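Local structure of transcriptional regulator, HTH_3 family (Vibrio cholerae, 1Y9Q) at residues G125-K138 with A165-Y179. The protein probably binds DNA as a transcription factor, pairing a helix-turn-helix region with a cupin domain that holds zinc and D-methionine. Sequence-based numbering, arbitrary orientation.
Sequences GVIEYIHVLEGIMK and AAVTEKAVFQNIVAY. With ZN (zinc ion), chain B; MED (D-methionine), chain C.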
loop_
_atom_site.group_PDB
_atom_site.type_symbol
_atom_site.label_atom_id
_atom_site.label_comp_id
_atom_site.label_asym_id
_atom_site.label_seq_id
_atom_site.Cartn_x
_atom_site.Cartn_y
_atom_site.Cartn_z
ATOM N N GLY A 125 17.125 1.410 1.218
ATOM C CA GLY A 125 17.884 1.994 2.307
ATOM C C GLY A 125 17.351 3.289 2.891
ATOM O O GLY A 125 17.913 3.789 3.863
ATOM N N VAL A 126 16.288 3.847 2.323
ATOM C CA VAL A 126 15.750 5.088 2.879
ATOM C C VAL A 126 15.086 4.771 4.215
ATOM O O VAL A 126 14.290 3.841 4.312
ATOM C CB VAL A 126 14.725 5.744 1.935
ATOM C CG1 VAL A 126 14.123 6.974 2.599
ATOM C CG2 VAL A 126 15.409 6.138 0.640
ATOM N N ILE A 127 15.422 5.552 5.236
ATOM C CA ILE A 127 14.897 5.347 6.583
ATOM C C ILE A 127 14.048 6.534 7.052
ATOM O O ILE A 127 14.363 7.687 6.761
ATOM C CB ILE A 127 16.082 5.124 7.563
ATOM C CG1 ILE A 127 16.759 3.785 7.245
ATOM C CG2 ILE A 127 15.610 5.200 9.019
ATOM C CD1 ILE A 127 18.111 3.598 7.918
ATOM N N GLU A 128 12.961 6.255 7.766
ATOM C CA GLU A 128 12.110 7.332 8.266
ATOM C C GLU A 128 12.003 7.339 9.775
ATOM O O GLU A 128 12.011 6.282 10.412
ATOM C CB GLU A 128 10.697 7.235 7.683
ATOM C CG GLU A 128 10.585 7.704 6.253
ATOM C CD GLU A 128 9.149 7.756 5.774
ATOM O OE1 GLU A 128 8.295 8.295 6.507
ATOM O OE2 GLU A 128 8.878 7.266 4.664
ATOM N N TYR A 129 11.911 8.549 10.327
ATOM C CA TYR A 129 11.739 8.780 11.755
ATOM C C TYR A 129 10.401 9.499 11.897
ATOM O O TYR A 129 10.064 10.355 11.075
ATOM C CB TYR A 129 12.826 9.699 12.309
ATOM C CG TYR A 129 14.191 9.077 12.412
ATOM C CD1 TYR A 129 14.687 8.651 13.644
ATOM C CD2 TYR A 129 14.998 8.929 11.285
ATOM C CE1 TYR A 129 15.955 8.094 13.756
ATOM C CE2 TYR A 129 16.274 8.366 11.386
ATOM C CZ TYR A 129 16.743 7.955 12.625
ATOM O OH TYR A 129 18.002 7.414 12.746
ATOM N N ILE A 130 9.656 9.159 12.943
ATOM C CA ILE A 130 8.356 9.770 13.200
ATOM C C ILE A 130 8.288 10.223 14.657
ATOM O O ILE A 130 8.686 9.486 15.560
ATOM C CB ILE A 130 7.201 8.753 12.979
ATOM C CG1 ILE A 130 7.219 8.209 11.548
ATOM C CG2 ILE A 130 5.866 9.410 13.286
ATOM C CD1 ILE A 130 6.830 9.214 10.487
ATOM N N HIS A 131 7.790 11.436 14.876
ATOM C CA HIS A 131 7.631 11.978 16.222
ATOM C C HIS A 131 6.277 12.681 16.234
ATOM O O HIS A 131 6.073 13.668 15.521
ATOM C CB HIS A 131 8.746 12.975 16.551
ATOM C CG HIS A 131 8.778 13.388 17.990
ATOM N ND1 HIS A 131 9.499 14.473 18.439
ATOM C CD2 HIS A 131 8.168 12.866 19.083
ATOM C CE1 HIS A 131 9.329 14.605 19.743
ATOM N NE2 HIS A 131 8.526 13.642 20.158
ATOM N N VAL A 132 5.345 12.155 17.023
ATOM C CA VAL A 132 4.004 12.723 17.096
ATOM C C VAL A 132 3.958 14.003 17.922
ATOM O O VAL A 132 4.274 14.003 19.111
ATOM C CB VAL A 132 3.002 11.703 17.681
ATOM C CG1 VAL A 132 1.584 12.256 17.585
ATOM C CG2 VAL A 132 3.097 10.384 16.921
ATOM N N LEU A 133 3.565 15.096 17.281
ATOM C CA LEU A 133 3.479 16.383 17.961
ATOM C C LEU A 133 2.098 16.603 18.579
ATOM O O LEU A 133 1.973 17.230 19.634
ATOM C CB LEU A 133 3.782 17.516 16.978
ATOM C CG LEU A 133 5.135 17.451 16.260
ATOM C CD1 LEU A 133 5.274 18.630 15.313
ATOM C CD2 LEU A 133 6.261 17.458 17.289
ATOM N N GLU A 134 1.069 16.074 17.927
ATOM C CA GLU A 134 -0.296 16.239 18.406
ATOM C C GLU A 134 -1.213 15.110 17.957
ATOM O O GLU A 134 -1.089 14.603 16.840
ATOM C CB GLU A 134 -0.866 17.566 17.898
ATOM C CG GLU A 134 -2.239 17.907 18.462
ATOM C CD GLU A 134 -2.962 18.950 17.636
ATOM O OE1 GLU A 134 -2.332 19.968 17.275
ATOM O OE2 GLU A 134 -4.165 18.755 17.350
ATOM N N GLY A 135 -2.133 14.726 18.838
ATOM C CA GLY A 135 -3.083 13.679 18.520
ATOM C C GLY A 135 -2.575 12.254 18.601
ATOM O O GLY A 135 -1.532 11.965 19.192
ATOM N N ILE A 136 -3.346 11.356 18.000
ATOM C CA ILE A 136 -3.029 9.940 17.971
ATOM C C ILE A 136 -2.985 9.529 16.503
ATOM O O ILE A 136 -3.856 9.906 15.719
ATOM C CB ILE A 136 -4.115 9.116 18.705
ATOM C CG1 ILE A 136 -4.128 9.482 20.192
ATOM C CG2 ILE A 136 -3.861 7.623 18.521
ATOM C CD1 ILE A 136 -5.234 8.803 20.974
HETATM N N MSE A 137 -1.968 8.764 16.131
HETATM C CA MSE A 137 -1.822 8.322 14.752
HETATM C C MSE A 137 -1.270 6.903 14.724
HETATM O O MSE A 137 -0.870 6.372 15.757
HETATM C CB MSE A 137 -0.855 9.250 14.011
HETATM C CG MSE A 137 0.604 9.000 14.375
HETATM SE SE MSE A 137 1.844 9.992 13.293
HETATM C CE MSE A 137 1.525 9.108 11.592
ATOM N N LYS A 138 -1.266 6.285 13.543
ATOM C CA LYS A 138 -0.708 4.946 13.397
ATOM C C LYS A 138 0.199 4.917 12.168
ATOM O O LYS A 138 -0.031 5.636 11.206
ATOM C CB LYS A 138 -1.813 3.886 13.294
ATOM C CG LYS A 138 -2.903 4.168 12.276
ATOM C CD LYS A 138 -3.920 3.017 12.275
ATOM C CE LYS A 138 -5.031 3.226 11.256
ATOM N NZ LYS A 138 -5.979 2.075 11.262
ATOM N N ALA A 165 -1.645 7.185 9.353
ATOM C CA ALA A 165 -3.067 7.423 9.541
ATOM C C ALA A 165 -3.349 8.161 10.841
ATOM O O ALA A 165 -2.782 7.846 11.887
ATOM C CB ALA A 165 -3.825 6.099 9.521
ATOM N N ALA A 166 -4.223 9.154 10.763
ATOM C CA ALA A 166 -4.609 9.913 11.942
ATOM C C ALA A 166 -5.752 9.127 12.572
ATOM O O ALA A 166 -6.724 8.796 11.889
ATOM C CB ALA A 166 -5.079 11.299 11.540
ATOM N N VAL A 167 -5.628 8.796 13.855
ATOM C CA VAL A 167 -6.680 8.052 14.536
ATOM C C VAL A 167 -7.664 9.071 15.104
ATOM O O VAL A 167 -8.880 8.862 15.070
ATOM C CB VAL A 167 -6.115 7.163 15.653
ATOM C CG1 VAL A 167 -7.210 6.259 16.193
ATOM C CG2 VAL A 167 -4.967 6.321 15.108
ATOM N N THR A 168 -7.133 10.164 15.645
ATOM C CA THR A 168 -7.980 11.242 16.129
ATOM C C THR A 168 -8.241 11.995 14.831
ATOM O O THR A 168 -7.502 11.807 13.862
ATOM C CB THR A 168 -7.240 12.152 17.131
ATOM O OG1 THR A 168 -5.924 12.443 16.642
ATOM C CG2 THR A 168 -7.137 11.472 18.486
ATOM N N GLU A 169 -9.274 12.829 14.782
ATOM C CA GLU A 169 -9.566 13.552 13.547
ATOM C C GLU A 169 -8.345 14.279 13.002
ATOM O O GLU A 169 -8.145 14.355 11.788
ATOM C CB GLU A 169 -10.702 14.553 13.755
ATOM C CG GLU A 169 -12.057 13.908 13.972
ATOM C CD GLU A 169 -12.346 12.809 12.969
ATOM O OE1 GLU A 169 -12.203 13.056 11.755
ATOM O OE2 GLU A 169 -12.720 11.695 13.396
ATOM N N LYS A 170 -7.533 14.815 13.901
ATOM C CA LYS A 170 -6.334 15.531 13.500
ATOM C C LYS A 170 -5.109 14.976 14.211
ATOM O O LYS A 170 -5.185 14.537 15.356
ATOM C CB LYS A 170 -6.481 17.021 13.815
ATOM C CG LYS A 170 -5.217 17.837 13.570
ATOM C CD LYS A 170 -5.423 19.303 13.927
ATOM C CE LYS A 170 -4.156 20.108 13.695
ATOM N NZ LYS A 170 -4.331 21.561 13.979
ATOM N N ALA A 171 -3.983 14.985 13.509
ATOM C CA ALA A 171 -2.722 14.512 14.058
ATOM C C ALA A 171 -1.614 15.240 13.324
ATOM O O ALA A 171 -1.698 15.455 12.115
ATOM C CB ALA A 171 -2.583 13.017 13.866
ATOM N N VAL A 172 -0.591 15.639 14.068
ATOM C CA VAL A 172 0.545 16.343 13.499
ATOM C C VAL A 172 1.790 15.595 13.938
ATOM O O VAL A 172 1.901 15.200 15.099
ATOM C CB VAL A 172 0.626 17.791 14.017
ATOM C CG1 VAL A 172 1.816 18.505 13.382
ATOM C CG2 VAL A 172 -0.670 18.532 13.702
ATOM N N PHE A 173 2.720 15.382 13.012
ATOM C CA PHE A 173 3.944 14.671 13.354
ATOM C C PHE A 173 5.132 15.136 12.533
ATOM O O PHE A 173 4.973 15.613 11.410
ATOM C CB PHE A 173 3.751 13.158 13.176
ATOM C CG PHE A 173 3.488 12.723 11.750
ATOM C CD1 PHE A 173 4.512 12.203 10.967
ATOM C CD2 PHE A 173 2.206 12.796 11.209
ATOM C CE1 PHE A 173 4.267 11.757 9.666
ATOM C CE2 PHE A 173 1.950 12.355 9.912
ATOM C CZ PHE A 173 2.984 11.832 9.139
ATOM N N GLN A 174 6.322 15.013 13.109
ATOM C CA GLN A 174 7.527 15.384 12.399
ATOM C C GLN A 174 7.980 14.132 11.669
ATOM O O GLN A 174 7.960 13.037 12.234
ATOM C CB GLN A 174 8.641 15.821 13.352
ATOM C CG GLN A 174 9.913 16.200 12.595
ATOM C CD GLN A 174 11.120 16.347 13.491
ATOM O OE1 GLN A 174 11.574 15.380 14.104
ATOM N NE2 GLN A 174 11.650 17.565 13.573
ATOM N N ASN A 175 8.385 14.291 10.417
ATOM C CA ASN A 175 8.852 13.160 9.637
ATOM C C ASN A 175 10.244 13.462 9.096
ATOM O O ASN A 175 10.422 14.403 8.331
ATOM C CB ASN A 175 7.872 12.883 8.488
ATOM C CG ASN A 175 8.268 11.675 7.642
ATOM O OD1 ASN A 175 8.789 10.677 8.148
ATOM N ND2 ASN A 175 7.991 11.754 6.349
ATOM N N ILE A 176 11.230 12.680 9.525
ATOM C CA ILE A 176 12.596 12.840 9.039
ATOM C C ILE A 176 12.821 11.719 8.029
ATOM O O ILE A 176 12.644 10.546 8.359
ATOM C CB ILE A 176 13.632 12.676 10.175
ATOM C CG1 ILE A 176 13.499 13.819 11.179
ATOM C CG2 ILE A 176 15.039 12.616 9.597
ATOM C CD1 ILE A 176 14.321 13.601 12.435
ATOM N N VAL A 177 13.192 12.070 6.800
ATOM C CA VAL A 177 13.455 11.056 5.777
ATOM C C VAL A 177 14.960 11.071 5.509
ATOM O O VAL A 177 15.502 12.061 5.013
ATOM C CB VAL A 177 12.689 11.361 4.473
ATOM C CG1 VAL A 177 12.973 10.291 3.433
ATOM C CG2 VAL A 177 11.194 11.434 4.759
ATOM N N ALA A 178 15.633 9.979 5.863
ATOM C CA ALA A 178 17.079 9.880 5.700
ATOM C C ALA A 178 17.458 8.973 4.539
ATOM O O ALA A 178 17.142 7.775 4.528
ATOM C CB ALA A 178 17.709 9.377 6.993
ATOM N N TYR A 179 18.145 9.553 3.565
ATOM C CA TYR A 179 18.570 8.822 2.375
ATOM C C TYR A 179 19.986 8.274 2.519
ATOM O O TYR A 179 20.843 8.903 3.125
ATOM C CB TYR A 179 18.514 9.748 1.163
ATOM C CG TYR A 179 17.143 10.302 0.865
ATOM C CD1 TYR A 179 16.361 9.754 -0.144
ATOM C CD2 TYR A 179 16.639 11.400 1.569
ATOM C CE1 TYR A 179 15.117 10.279 -0.457
ATOM C CE2 TYR A 179 15.382 11.940 1.262
ATOM C CZ TYR A 179 14.632 11.370 0.242
ATOM O OH TYR A 179 13.412 11.897 -0.105
HETATM ZN ZN ZN B . 7.249 7.649 3.478
HETATM N N MED C . 7.613 9.839 3.563
HETATM C CA MED C . 6.457 10.558 2.952
HETATM C C MED C . 5.445 9.568 2.362
HETATM O O MED C . 5.605 8.340 2.408
HETATM C CB MED C . 5.806 11.465 4.023
HETATM C CG MED C . 4.617 12.331 3.661
HETATM S SD MED C . 5.258 13.587 2.513
HETATM C CE MED C . 6.374 14.483 3.500
HETATM O OXT MED C . 4.433 9.997 1.811
HETATM O O HOH W 1 19.298 6.061 5.241
HETATM O O HOH W 2 -5.904 15.964 17.693
#
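M137, on strand 137-141, meets F173 of strand 171-178 between the two sheets of this cupin domain, and the selenomethionine chain can be followed outward atom by atom. Its CB rests against the carbonyl A165 O at 3.2 Å and, more loosely, beside the methyl of A171. CG stands between the backbone N and the carbonyl carbon (chi1 76°), and the chain runs on extended to SE, which lies over one face of the F173 ring, 3.5 Å from CD2, a Met-aromatic contact. A bend at chi3 (-67°) then folds the terminal CE back over the same face, where it adds a CH-pi contact 3.8 Å from the ring centroid. The I130 methyl CD1 packs against the ring obliquely, 3.7 Å from F173 CE1.

Strand 127-134 pairs antiparallel with 171-178 through a ladder of backbone bonds. A classic beta bulge interrupts it, letting two successive N-H groups share one carbonyl and so shifting the register by one residue: here L133 N and E134 N both donate to V172 O, from the same face of its carbonyl plane. Just beyond, I136 N donates almost straight (177°) to T168 OG1, while that hydroxyl donates to K170 O, tying the chain after the bulge to residues 168-170.

On the face that carries F173, the E128 carboxylate binds zinc through OE2 at 2.0 Å; H122, H162 and Y164 complete the protein ligands, and D-methionine chelates the metal through N and O. N175 also lines this pocket.

In the five-stranded sheet the two strands are interior, with 104-111 flanking 171-178 and 153-157 flanking 127-134, while 137-141 and 162-166 pair at the middle of the four-stranded sheet, so the contact spans both sheets of the cupin jelly-roll barrel.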